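Local coordinates for methionine-binding protein (Coxiella burnetii, PDB 3TQW) that binds methionine and probably delivers it to an ABC transporter as the periplasmic, lipid-anchored substrate-binding component, at residues T43-L48 with L61-A66; T94-L99 with E122-I127; E114-L119 with A170-Y175; S160-L163 with L168-I171. All blocks are in the same frame, centred on the assembly; numbering follows the deposited sequence. Where two conformers were deposited one is given.

Contact 1: T43-L48 with L61-A66; sequences TPNEAL and LPYLKA. With MET (methionine), chain C.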
loop_
_atom_site.group_PDB
_atom_site.type_symbol
_atom_site.label_atom_id
_atom_site.label_comp_id
_atom_site.label_asym_id
_atom_site.label_seq_id
_atom_site.Cartn_x
_atom_site.Cartn_y
_atom_site.Cartn_z
ATOM N N THR A 43 2.662 -6.563 -10.832
ATOM C CA THR A 43 3.805 -6.761 -11.731
ATOM C C THR A 43 5.217 -6.823 -11.110
ATOM O O THR A 43 6.019 -7.654 -11.522
ATOM C CB THR A 43 3.765 -5.753 -12.917
ATOM O OG1 THR A 43 2.527 -5.921 -13.622
ATOM C CG2 THR A 43 4.908 -6.016 -13.889
ATOM N N PRO A 44 5.537 -5.941 -10.138
ATOM C CA PRO A 44 6.918 -5.952 -9.619
ATOM C C PRO A 44 7.417 -7.306 -9.070
ATOM O O PRO A 44 8.616 -7.557 -9.129
ATOM C CB PRO A 44 6.883 -4.898 -8.505
ATOM C CG PRO A 44 5.827 -3.921 -8.973
ATOM C CD PRO A 44 4.762 -4.807 -9.604
ATOM N N ASN A 45 6.535 -8.149 -8.542
ATOM C CA ASN A 45 6.964 -9.472 -8.074
ATOM C C ASN A 45 7.294 -10.415 -9.234
ATOM O O ASN A 45 8.161 -11.277 -9.111
ATOM C CB ASN A 45 5.933 -10.106 -7.133
ATOM C CG ASN A 45 5.939 -9.484 -5.749
ATOM O OD1 ASN A 45 6.958 -8.944 -5.298
ATOM N ND2 ASN A 45 4.800 -9.558 -5.062
ATOM N N GLU A 46 6.596 -10.267 -10.357
ATOM C CA GLU A 46 6.941 -11.044 -11.541
ATOM C C GLU A 46 8.299 -10.576 -12.049
ATOM O O GLU A 46 9.144 -11.389 -12.426
ATOM C CB GLU A 46 5.876 -10.902 -12.632
ATOM C CG GLU A 46 6.231 -11.569 -13.962
ATOM C CD GLU A 46 6.166 -13.093 -13.923
ATOM O OE1 GLU A 46 5.587 -13.658 -12.969
ATOM O OE2 GLU A 46 6.693 -13.731 -14.858
ATOM N N ALA A 47 8.516 -9.262 -12.036
ATOM C CA ALA A 47 9.798 -8.712 -12.477
ATOM C C ALA A 47 10.952 -9.175 -11.579
ATOM O O ALA A 47 12.063 -9.414 -12.049
ATOM C CB ALA A 47 9.736 -7.189 -12.530
ATOM N N LEU A 48 10.682 -9.308 -10.287
ATOM C CA LEU A 48 11.686 -9.803 -9.350
ATOM C C LEU A 48 11.942 -11.294 -9.585
ATOM O O LEU A 48 13.088 -11.744 -9.629
ATOM C CB LEU A 48 11.216 -9.570 -7.907
ATOM C CG LEU A 48 12.112 -10.033 -6.760
ATOM C CD1 LEU A 48 13.481 -9.345 -6.791
ATOM C CD2 LEU A 48 11.403 -9.763 -5.435
ATOM N N LEU A 61 3.354 -7.261 3.581
ATOM C CA LEU A 61 3.526 -8.705 3.710
ATOM C C LEU A 61 2.284 -9.523 3.310
ATOM O O LEU A 61 2.412 -10.547 2.640
ATOM C CB LEU A 61 3.993 -9.056 5.126
ATOM C CG LEU A 61 4.571 -10.449 5.362
ATOM C CD1 LEU A 61 5.568 -10.815 4.274
ATOM C CD2 LEU A 61 5.217 -10.532 6.744
ATOM N N PRO A 62 1.080 -9.082 3.717
ATOM C CA PRO A 62 -0.115 -9.820 3.286
ATOM C C PRO A 62 -0.268 -9.861 1.763
ATOM O O PRO A 62 -0.682 -10.884 1.218
ATOM C CB PRO A 62 -1.264 -9.025 3.919
ATOM C CG PRO A 62 -0.633 -8.411 5.150
ATOM C CD PRO A 62 0.749 -8.024 4.688
ATOM N N TYR A 63 0.053 -8.768 1.081
ATOM C CA TYR A 63 0.028 -8.782 -0.375
ATOM C C TYR A 63 1.048 -9.782 -0.932
ATOM O O TYR A 63 0.750 -10.546 -1.848
ATOM C CB TYR A 63 0.282 -7.386 -0.948
ATOM C CG TYR A 63 0.039 -7.323 -2.438
ATOM C CD1 TYR A 63 1.032 -7.698 -3.338
ATOM C CD2 TYR A 63 -1.188 -6.910 -2.945
ATOM C CE1 TYR A 63 0.811 -7.652 -4.716
ATOM C CE2 TYR A 63 -1.419 -6.854 -4.318
ATOM C CZ TYR A 63 -0.418 -7.233 -5.193
ATOM O OH TYR A 63 -0.642 -7.188 -6.554
ATOM N N LEU A 64 2.254 -9.771 -0.373
ATOM C CA LEU A 64 3.309 -10.680 -0.815
ATOM C C LEU A 64 2.901 -12.137 -0.626
ATOM O O LEU A 64 3.036 -12.958 -1.535
ATOM C CB LEU A 64 4.604 -10.398 -0.047
ATOM C CG LEU A 64 5.773 -11.335 -0.339
ATOM C CD1 LEU A 64 6.046 -11.398 -1.842
ATOM C CD2 LEU A 64 7.025 -10.889 0.428
ATOM N N LYS A 65 2.402 -12.453 0.564
ATOM C CA LYS A 65 1.943 -13.799 0.866
ATOM C C LYS A 65 0.827 -14.219 -0.082
ATOM O O LYS A 65 0.793 -15.357 -0.549
ATOM C CB LYS A 65 1.467 -13.891 2.319
ATOM C CG LYS A 65 2.583 -13.693 3.342
ATOM C CD LYS A 65 2.039 -13.687 4.765
ATOM C CE LYS A 65 3.168 -13.556 5.787
ATOM N NZ LYS A 65 2.654 -13.416 7.181
ATOM N N ALA A 66 -0.090 -13.301 -0.367
ATOM C CA ALA A 66 -1.199 -13.619 -1.262
ATOM C C ALA A 66 -0.716 -13.916 -2.687
ATOM O O ALA A 66 -1.132 -14.906 -3.295
ATOM C CB ALA A 66 -2.242 -12.498 -1.252
HETATM N N MET C . 1.812 1.041 -0.758
HETATM C CA MET C . 0.574 0.258 -0.655
HETATM C C MET C . -0.011 0.419 0.745
HETATM O O MET C . 0.737 0.472 1.719
HETATM C CB MET C . 0.864 -1.221 -0.949
HETATM C CG MET C . -0.350 -2.154 -0.929
HETATM S SD MET C . 0.107 -3.871 -1.287
HETATM C CE MET C . 0.630 -3.694 -2.992
HETATM O OXT MET C . -1.226 0.505 0.942
#
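Asn-45 reaches from helix 44-49 toward helix 61-71 and meets two side chains there. Its ND2 lies 3.9 Å from CD1 of Leu-64. The same ND2 stands 4.4 Å from CE1 of Tyr-63, at the edge of the ring and near its plane. CG of Asn-45 lies anti to its carbonyl carbon (chi1 -75°), which sends the amide across the gap between the helices. The Asn-45 and Leu-64 side chains cross at about a right angle, and a single methyl of the leucine does the touching. The amide has its polar partners elsewhere. ND2 is hydrogen-bonded to Gln-59 and Gln-67, and OD1 accepts from Asn-56. These bonds fix the rotation of the amide and satisfy it in a buried place.

Tyr-63 swings the other way round its first torsion, with CG opposite the backbone N (chi1 -171°). One ring face is thereby laid against the bound methionine. The ligand methyl CE sits 3.6 Å above the ring plane, displaced toward the rim. The ligand sulfur SD is 3.5 Å from CB of Tyr-63. The ring thus takes the ligand thioether on a face and Asn-45 at its edge. Asn-45 is a second-shell neighbour of this wall. An aromatic wall against the ligand side chain belongs to the methionine pocket of this NlpA-family binding protein.

Contact 2: T94-L99 with E122-I127; sequences TALTQL and EKAQLI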
loop_
_atom_site.group_PDB
_atom_site.type_symbol
_atom_site.label_atom_id
_atom_site.label_comp_id
_atom_site.label_asym_id
_atom_site.label_seq_id
_atom_site.Cartn_x
_atom_site.Cartn_y
_atom_site.Cartn_z
ATOM N N THR A 94 -18.986 14.473 4.249
ATOM C CA THR A 94 -17.907 14.962 5.102
ATOM C C THR A 94 -17.854 14.186 6.410
ATOM O O THR A 94 -16.877 14.270 7.151
ATOM C CB THR A 94 -18.073 16.456 5.438
ATOM O OG1 THR A 94 -19.345 16.663 6.064
ATOM C CG2 THR A 94 -17.991 17.304 4.179
ATOM N N ALA A 95 -18.915 13.442 6.699
ATOM C CA ALA A 95 -18.963 12.633 7.910
ATOM C C ALA A 95 -19.586 11.279 7.612
ATOM O O ALA A 95 -20.493 11.175 6.790
ATOM C CB ALA A 95 -19.744 13.351 9.001
ATOM N N LEU A 96 -19.102 10.242 8.284
ATOM C CA LEU A 96 -19.537 8.884 7.984
ATOM C C LEU A 96 -21.022 8.656 8.263
ATOM O O LEU A 96 -21.665 7.850 7.589
ATOM C CB LEU A 96 -18.681 7.864 8.737
ATOM C CG LEU A 96 -17.238 7.718 8.245
ATOM C CD1 LEU A 96 -16.450 6.789 9.160
ATOM C CD2 LEU A 96 -17.207 7.215 6.803
ATOM N N THR A 97 -21.567 9.366 9.247
ATOM C CA THR A 97 -22.983 9.218 9.580
ATOM C C THR A 97 -23.903 9.658 8.439
ATOM O O THR A 97 -25.067 9.264 8.388
ATOM C CB THR A 97 -23.363 9.969 10.880
ATOM O OG1 THR A 97 -22.953 11.340 10.791
ATOM C CG2 THR A 97 -22.694 9.322 12.082
ATOM N N GLN A 98 -23.377 10.462 7.520
ATOM C CA GLN A 98 -24.169 10.954 6.393
ATOM C C GLN A 98 -24.541 9.868 5.376
ATOM O O GLN A 98 -25.385 10.094 4.508
ATOM C CB GLN A 98 -23.442 12.096 5.678
ATOM C CG GLN A 98 -23.163 13.312 6.549
ATOM C CD GLN A 98 -22.504 14.440 5.777
ATOM O OE1 GLN A 98 -21.429 14.272 5.203
ATOM N NE2 GLN A 98 -23.155 15.597 5.752
ATOM N N LEU A 99 -23.908 8.701 5.468
ATOM C CA LEU A 99 -24.183 7.623 4.518
ATOM C C LEU A 99 -25.655 7.242 4.518
ATOM O O LEU A 99 -26.233 6.980 5.566
ATOM C CB LEU A 99 -23.334 6.390 4.822
ATOM C CG LEU A 99 -21.881 6.446 4.355
ATOM C CD1 LEU A 99 -21.117 5.243 4.863
ATOM C CD2 LEU A 99 -21.816 6.539 2.834
ATOM N N GLU A 122 -15.084 -1.820 9.120
ATOM C CA GLU A 122 -15.518 -2.323 10.414
ATOM C C GLU A 122 -15.049 -1.390 11.531
ATOM O O GLU A 122 -15.785 -1.114 12.478
ATOM C CB GLU A 122 -14.995 -3.741 10.638
ATOM C CG GLU A 122 -15.456 -4.360 11.936
ATOM C CD GLU A 122 -15.005 -5.798 12.087
ATOM O OE1 GLU A 122 -13.790 -6.065 11.949
ATOM O OE2 GLU A 122 -15.871 -6.663 12.342
ATOM N N LYS A 123 -13.818 -0.904 11.413
ATOM C CA LYS A 123 -13.289 0.076 12.352
ATOM C C LYS A 123 -14.182 1.311 12.319
ATOM O O LYS A 123 -14.443 1.930 13.350
ATOM C CB LYS A 123 -11.852 0.440 11.972
ATOM C CG LYS A 123 -11.192 1.499 12.841
ATOM C CD LYS A 123 -9.813 1.842 12.287
ATOM C CE LYS A 123 -9.139 2.946 13.081
ATOM N NZ LYS A 123 -8.899 2.527 14.482
ATOM N N ALA A 124 -14.656 1.650 11.122
ATOM C CA ALA A 124 -15.559 2.783 10.930
ATOM C C ALA A 124 -16.962 2.520 11.488
ATOM O O ALA A 124 -17.835 3.383 11.411
ATOM C CB ALA A 124 -15.642 3.149 9.450
ATOM N N GLN A 125 -17.169 1.330 12.045
ATOM C CA GLN A 125 -18.466 0.949 12.605
ATOM C C GLN A 125 -19.574 0.931 11.553
ATOM O O GLN A 125 -20.742 1.161 11.865
ATOM C CB GLN A 125 -18.853 1.875 13.763
ATOM C CG GLN A 125 -17.834 1.909 14.889
ATOM C CD GLN A 125 -17.574 0.536 15.474
ATOM O OE1 GLN A 125 -18.491 -0.132 15.952
ATOM N NE2 GLN A 125 -16.318 0.101 15.428
ATOM N N LEU A 126 -19.203 0.651 10.308
ATOM C CA LEU A 126 -20.171 0.583 9.218
ATOM C C LEU A 126 -20.663 -0.845 9.001
ATOM O O LEU A 126 -21.804 -1.069 8.593
ATOM C CB LEU A 126 -19.564 1.131 7.924
ATOM C CG LEU A 126 -19.167 2.607 7.930
ATOM C CD1 LEU A 126 -18.464 2.989 6.629
ATOM C CD2 LEU A 126 -20.392 3.489 8.170
ATOM N N ILE A 127 -19.791 -1.809 9.270
ATOM C CA ILE A 127 -20.143 -3.212 9.144
ATOM C C ILE A 127 -19.485 -3.994 10.260
ATOM O O ILE A 127 -18.630 -3.477 10.973
ATOM C CB ILE A 127 -19.658 -3.813 7.805
ATOM C CG1 ILE A 127 -18.137 -3.662 7.677
ATOM C CG2 ILE A 127 -20.369 -3.169 6.623
ATOM C CD1 ILE A 127 -17.549 -4.363 6.459
#
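This is an apolar contact between two loop regions at the far end of the lobe built on the five-stranded sheet. The loop after strand 87-89 brings Leu-96 and Leu-99, and the chain leaving helix 111-123 brings Ala-124 and Leu-126. CD1 of Leu-96 rests 3.7 Å from CB of Ala-124. Its other methyl, CD2, is more loosely placed, 4.4 Å from CD1 of Leu-126. Leu-99 puts one methyl against both branches of Leu-126. Its CD1 is 3.8 Å from CD2 of Leu-126 and 3.9 Å from CD1 of Leu-126. CG of Leu-126 lies opposite the carbonyl carbon (chi1 -63°), and from there both methyls reach that one atom. These two leucine side chains cross at about a right angle.

The helix ends here in a Schellman motif. Gln-125 has a positive phi of 62°, and its N bonds back to O of Glu-122. The turn that follows brings Leu-126 round to face the same loop as Ala-124. On the other side, the backbone makes a short 3-10 turn at 96-98, which sets Leu-96 and Leu-99 on one face.

Gln-98 holds the start of that loop. Its OE1 takes the backbone N of Ala-95 at 3.0 Å, with N and OG1 of Thr-94 as further donors. Leu-168 of strand 168-171 touches both Leu-96 and Leu-126.

Contact 3: E114-L119 with A170-Y175; sequences EARALL and AINTNY. With MET (methionine), chain C.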
loop_
_atom_site.group_PDB
_atom_site.type_symbol
_atom_site.label_atom_id
_atom_site.label_comp_id
_atom_site.label_asym_id
_atom_site.label_seq_id
_atom_site.Cartn_x
_atom_site.Cartn_y
_atom_site.Cartn_z
ATOM N N GLU A 114 -8.401 -5.860 -0.219
ATOM C CA GLU A 114 -9.846 -5.904 -0.061
ATOM C C GLU A 114 -10.184 -6.269 1.378
ATOM O O GLU A 114 -11.022 -5.629 1.998
ATOM C CB GLU A 114 -10.503 -6.897 -1.025
ATOM C CG GLU A 114 -11.988 -7.070 -0.736
ATOM C CD GLU A 114 -12.771 -7.537 -1.937
ATOM O OE1 GLU A 114 -14.014 -7.596 -1.837
ATOM O OE2 GLU A 114 -12.150 -7.838 -2.982
ATOM N N ALA A 115 -9.527 -7.299 1.906
ATOM C CA ALA A 115 -9.714 -7.677 3.301
ATOM C C ALA A 115 -9.360 -6.493 4.203
ATOM O O ALA A 115 -10.045 -6.210 5.184
ATOM C CB ALA A 115 -8.864 -8.895 3.647
ATOM N N ARG A 116 -8.288 -5.802 3.851
ATOM C CA ARG A 116 -7.827 -4.648 4.605
ATOM C C ARG A 116 -8.886 -3.557 4.658
ATOM O O ARG A 116 -9.138 -2.982 5.713
ATOM C CB ARG A 116 -6.544 -4.092 3.975
ATOM C CG ARG A 116 -6.047 -2.778 4.591
ATOM C CD ARG A 116 -4.819 -2.289 3.842
ATOM N NE ARG A 116 -4.104 -1.227 4.547
ATOM C CZ ARG A 116 -2.995 -0.656 4.091
ATOM N NH1 ARG A 116 -2.488 -1.051 2.934
ATOM N NH2 ARG A 116 -2.392 0.307 4.786
ATOM N N ALA A 117 -9.493 -3.273 3.509
ATOM C CA ALA A 117 -10.503 -2.230 3.411
ATOM C C ALA A 117 -11.761 -2.606 4.189
ATOM O O ALA A 117 -12.413 -1.745 4.782
ATOM C CB ALA A 117 -10.847 -1.965 1.961
ATOM N N LEU A 118 -12.112 -3.889 4.172
ATOM C CA LEU A 118 -13.277 -4.351 4.922
ATOM C C LEU A 118 -13.045 -4.204 6.425
ATOM O O LEU A 118 -13.955 -3.836 7.176
ATOM C CB LEU A 118 -13.626 -5.797 4.559
ATOM C CG LEU A 118 -14.210 -5.961 3.156
ATOM C CD1 LEU A 118 -14.398 -7.433 2.812
ATOM C CD2 LEU A 118 -15.528 -5.193 3.039
ATOM N N LEU A 119 -11.817 -4.468 6.858
ATOM C CA LEU A 119 -11.444 -4.279 8.252
ATOM C C LEU A 119 -11.556 -2.815 8.652
ATOM O O LEU A 119 -11.957 -2.501 9.773
ATOM C CB LEU A 119 -10.032 -4.799 8.509
ATOM C CG LEU A 119 -9.904 -6.317 8.655
ATOM C CD1 LEU A 119 -8.446 -6.756 8.577
ATOM C CD2 LEU A 119 -10.547 -6.789 9.957
ATOM N N ALA A 170 -12.244 3.238 0.047
ATOM C CA ALA A 170 -10.997 2.940 0.735
ATOM C C ALA A 170 -9.896 2.952 -0.316
ATOM O O ALA A 170 -9.939 2.172 -1.268
ATOM C CB ALA A 170 -11.078 1.573 1.400
ATOM N N ILE A 171 -8.918 3.840 -0.161
ATOM C CA ILE A 171 -7.892 4.029 -1.186
ATOM C C ILE A 171 -6.480 3.920 -0.610
ATOM O O ILE A 171 -6.173 4.524 0.417
ATOM C CB ILE A 171 -8.054 5.409 -1.867
ATOM C CG1 ILE A 171 -9.496 5.600 -2.361
ATOM C CG2 ILE A 171 -7.029 5.590 -2.999
ATOM C CD1 ILE A 171 -9.750 6.943 -3.048
ATOM N N ASN A 172 -5.618 3.148 -1.262
ATOM C CA ASN A 172 -4.222 3.069 -0.829
ATOM C C ASN A 172 -3.576 4.436 -0.973
ATOM O O ASN A 172 -3.794 5.132 -1.960
ATOM C CB ASN A 172 -3.428 2.057 -1.656
ATOM C CG ASN A 172 -3.960 0.641 -1.531
ATOM O OD1 ASN A 172 -3.471 -0.149 -0.724
ATOM N ND2 ASN A 172 -4.949 0.309 -2.345
ATOM N N THR A 173 -2.776 4.812 0.009
ATOM C CA THR A 173 -2.145 6.123 0.015
ATOM C C THR A 173 -1.338 6.440 -1.254
ATOM O O THR A 173 -1.376 7.569 -1.739
ATOM C CB THR A 173 -1.284 6.297 1.278
ATOM O OG1 THR A 173 -2.150 6.301 2.425
ATOM C CG2 THR A 173 -0.485 7.603 1.223
ATOM N N ASN A 174 -0.625 5.459 -1.806
ATOM C CA ASN A 174 0.164 5.736 -3.007
ATOM C C ASN A 174 -0.715 6.183 -4.177
ATOM O O ASN A 174 -0.245 6.870 -5.081
ATOM C CB ASN A 174 1.061 4.550 -3.403
ATOM C CG ASN A 174 0.275 3.377 -3.953
ATOM O OD1 ASN A 174 -0.400 2.668 -3.209
ATOM N ND2 ASN A 174 0.364 3.160 -5.260
ATOM N N TYR A 175 -1.994 5.806 -4.151
ATOM C CA TYR A 175 -2.922 6.219 -5.205
ATOM C C TYR A 175 -3.723 7.467 -4.826
ATOM O O TYR A 175 -4.083 8.265 -5.689
ATOM C CB TYR A 175 -3.864 5.069 -5.597
ATOM C CG TYR A 175 -3.172 3.977 -6.390
ATOM C CD1 TYR A 175 -2.439 4.279 -7.533
ATOM C CD2 TYR A 175 -3.235 2.651 -5.984
ATOM C CE1 TYR A 175 -1.796 3.288 -8.258
ATOM C CE2 TYR A 175 -2.595 1.646 -6.704
ATOM C CZ TYR A 175 -1.878 1.973 -7.836
ATOM O OH TYR A 175 -1.238 0.982 -8.543
HETATM N N MET C . 1.812 1.041 -0.758
HETATM C CA MET C . 0.574 0.258 -0.655
HETATM C C MET C . -0.011 0.419 0.745
HETATM O O MET C . 0.737 0.472 1.719
HETATM C CB MET C . 0.864 -1.221 -0.949
HETATM C CG MET C . -0.350 -2.154 -0.929
HETATM S SD MET C . 0.107 -3.871 -1.287
HETATM C CE MET C . 0.630 -3.694 -2.992
HETATM O OXT MET C . -1.226 0.505 0.942
#
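OXT of the bound methionine is gripped by NH1 of Arg-116, the hydrogen bond measuring 2.8 Å with a bent N-H...O angle of 134°. The ligand carboxylate meets the guanidinium at its edge, with the carboxylate carbon C in the guanidinium plane. Arg-116 reaches it from helix 111-123 with an extended chain. CG stands opposite the backbone N (chi1 174°), and the run from CG to NE is straight. NE of the same guanidinium forms a salt bridge with Glu-191. That second partner helps fix the plane of the group and its direction toward the ligand.

The guanidinium end of Arg-116 also comes close to the side chain of Asn-172, and both border the carboxylate. Asn-172 comes at the N-cap position of helix 173-176, just after strand 168-171, and its CB is 3.7 Å from OXT of the ligand. Two residues on, within helix 173-176, Asn-174 reaches the amino-acid end of the ligand. Its OD1 is 3.6 Å from the ligand CA, and the hydroxyl of Tyr-41 is hydrogen-bonded to that OD1. ND2 of Asn-174 sits over the centre of the Tyr-175 ring, 3.4 Å above it.

Behind the polar end, the helix packs on the strand through two methyls. CB of Ala-117 is 3.6 Å from CB of Ala-170. Small residues at both positions let the helix lie close to the sheet.

The chemistry is consistent with recognition of the ligand carboxylate: a buried arginine, itself paired with an acid, would offset its charge and probably favour the ionised form.

Contact 4: S160-L163 with L168-I171; sequences SRSL and LAAI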
loop_
_atom_site.group_PDB
_atom_site.type_symbol
_atom_site.label_atom_id
_atom_site.label_comp_id
_atom_site.label_asym_id
_atom_site.label_seq_id
_atom_site.Cartn_x
_atom_site.Cartn_y
_atom_site.Cartn_z
ATOM N N SER A 160 -9.287 6.011 -7.047
ATOM C CA SER A 160 -9.255 7.466 -6.905
ATOM C C SER A 160 -10.157 8.196 -7.902
ATOM O O SER A 160 -10.524 9.345 -7.679
ATOM C CB SER A 160 -7.823 8.003 -6.985
ATOM O OG SER A 160 -7.313 7.929 -8.303
ATOM N N ARG A 161 -10.503 7.521 -8.995
ATOM C CA ARG A 161 -11.348 8.115 -10.026
ATOM C C ARG A 161 -12.806 7.689 -9.873
ATOM O O ARG A 161 -13.644 8.020 -10.710
ATOM C CB ARG A 161 -10.833 7.755 -11.423
ATOM C CG ARG A 161 -9.591 8.527 -11.849
ATOM C CD ARG A 161 -8.966 7.955 -13.117
ATOM N NE ARG A 161 -7.900 8.808 -13.642
ATOM C CZ ARG A 161 -6.643 8.799 -13.203
ATOM N NH1 ARG A 161 -6.283 7.982 -12.221
ATOM N NH2 ARG A 161 -5.743 9.611 -13.743
ATOM N N SER A 162 -13.103 6.967 -8.796
ATOM C CA SER A 162 -14.444 6.437 -8.573
ATOM C C SER A 162 -15.317 7.367 -7.736
ATOM O O SER A 162 -16.526 7.167 -7.638
ATOM C CB SER A 162 -14.376 5.059 -7.904
ATOM O OG SER A 162 -14.021 5.163 -6.533
ATOM N N LEU A 163 -14.703 8.388 -7.149
ATOM C CA LEU A 163 -15.373 9.209 -6.144
ATOM C C LEU A 163 -16.552 10.017 -6.671
ATOM O O LEU A 163 -17.304 10.596 -5.894
ATOM C CB LEU A 163 -14.372 10.125 -5.439
ATOM C CG LEU A 163 -13.377 9.391 -4.540
ATOM C CD1 LEU A 163 -12.419 10.374 -3.894
ATOM C CD2 LEU A 163 -14.122 8.588 -3.480
ATOM N N LEU A 168 -18.234 6.551 -0.892
ATOM C CA LEU A 168 -17.080 6.383 -0.012
ATOM C C LEU A 168 -16.131 5.375 -0.644
ATOM O O LEU A 168 -16.574 4.399 -1.249
ATOM C CB LEU A 168 -17.535 5.852 1.352
ATOM C CG LEU A 168 -16.522 5.898 2.498
ATOM C CD1 LEU A 168 -16.297 7.347 2.917
ATOM C CD2 LEU A 168 -16.993 5.060 3.681
ATOM N N ALA A 169 -14.829 5.598 -0.512
ATOM C CA ALA A 169 -13.860 4.652 -1.057
ATOM C C ALA A 169 -12.672 4.485 -0.126
ATOM O O ALA A 169 -12.170 5.460 0.436
ATOM C CB ALA A 169 -13.396 5.095 -2.448
ATOM N N ALA A 170 -12.244 3.238 0.047
ATOM C CA ALA A 170 -10.997 2.940 0.735
ATOM C C ALA A 170 -9.896 2.952 -0.316
ATOM O O ALA A 170 -9.939 2.172 -1.268
ATOM C CB ALA A 170 -11.078 1.573 1.400
ATOM N N ILE A 171 -8.918 3.840 -0.161
ATOM C CA ILE A 171 -7.892 4.029 -1.186
ATOM C C ILE A 171 -6.480 3.920 -0.610
ATOM O O ILE A 171 -6.173 4.524 0.417
ATOM C CB ILE A 171 -8.054 5.409 -1.867
ATOM C CG1 ILE A 171 -9.496 5.600 -2.361
ATOM C CG2 ILE A 171 -7.029 5.590 -2.999
ATOM C CD1 ILE A 171 -9.750 6.943 -3.048
#
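Ala-169 and Leu-163 form the closest apolar pair, with CD2 of the leucine 3.7 Å from CB of the alanine. The other branch of Leu-163 turns to the next residue on the same face of the strand. Its CD1 lies 4.4 Å from CD1 of Ile-171. One leucine therefore spans two strand positions, Ala-169 and Ile-171. Its CG lies anti to the carbonyl carbon (chi1 -69°), and the extended second torsion carries the methyls over to the strand.

Side chain meets backbone at Ser-160. The tip of Ile-171, CD1, rests 3.9 Å from CA of Ser-160 and 4.1 Å from its N. The isoleucine thus lies against the 3-10 turn itself rather than against the serine hydroxyl.

The one polar side chain directed at the strand is that of Ser-162. Its OG is 4.1 Å from CB of Ala-169, a van der Waals approach. The hydroxyl finds its hydrogen bond locally, with O of Leu-159.

The loop 160-163 covers one face of strand 168-171, which lies inside the five-stranded mixed sheet. Strand 104-108 runs parallel beside it and strand 87-89 antiparallel on the other flank. Ala-170 turns to the other face, where helix 111-123 packs through Ala-117.

Contacts 1 and 3 both touch the bound methionine, about 17 Å apart between centres, and are buried. Contact 1 meets the ligand through its thioether, contact 3 through its carboxylate. Contacts 2 and 4 are mainly apolar. Contact 4 is buried, whereas contact 2, about 22 Å from the centre of the chain, is only partly so. Helix 111-123 serves contact 3 in its middle and contact 2 at its end. Strand 168-171 is shared by contacts 3 and 4: Ala-170 faces the helix, and Ile-171 faces loop 160-163. Leu-168 then joins contact 4 to contact 2. Charged chemistry at the ligand belongs to contact 3; contact 1 offers an aromatic face.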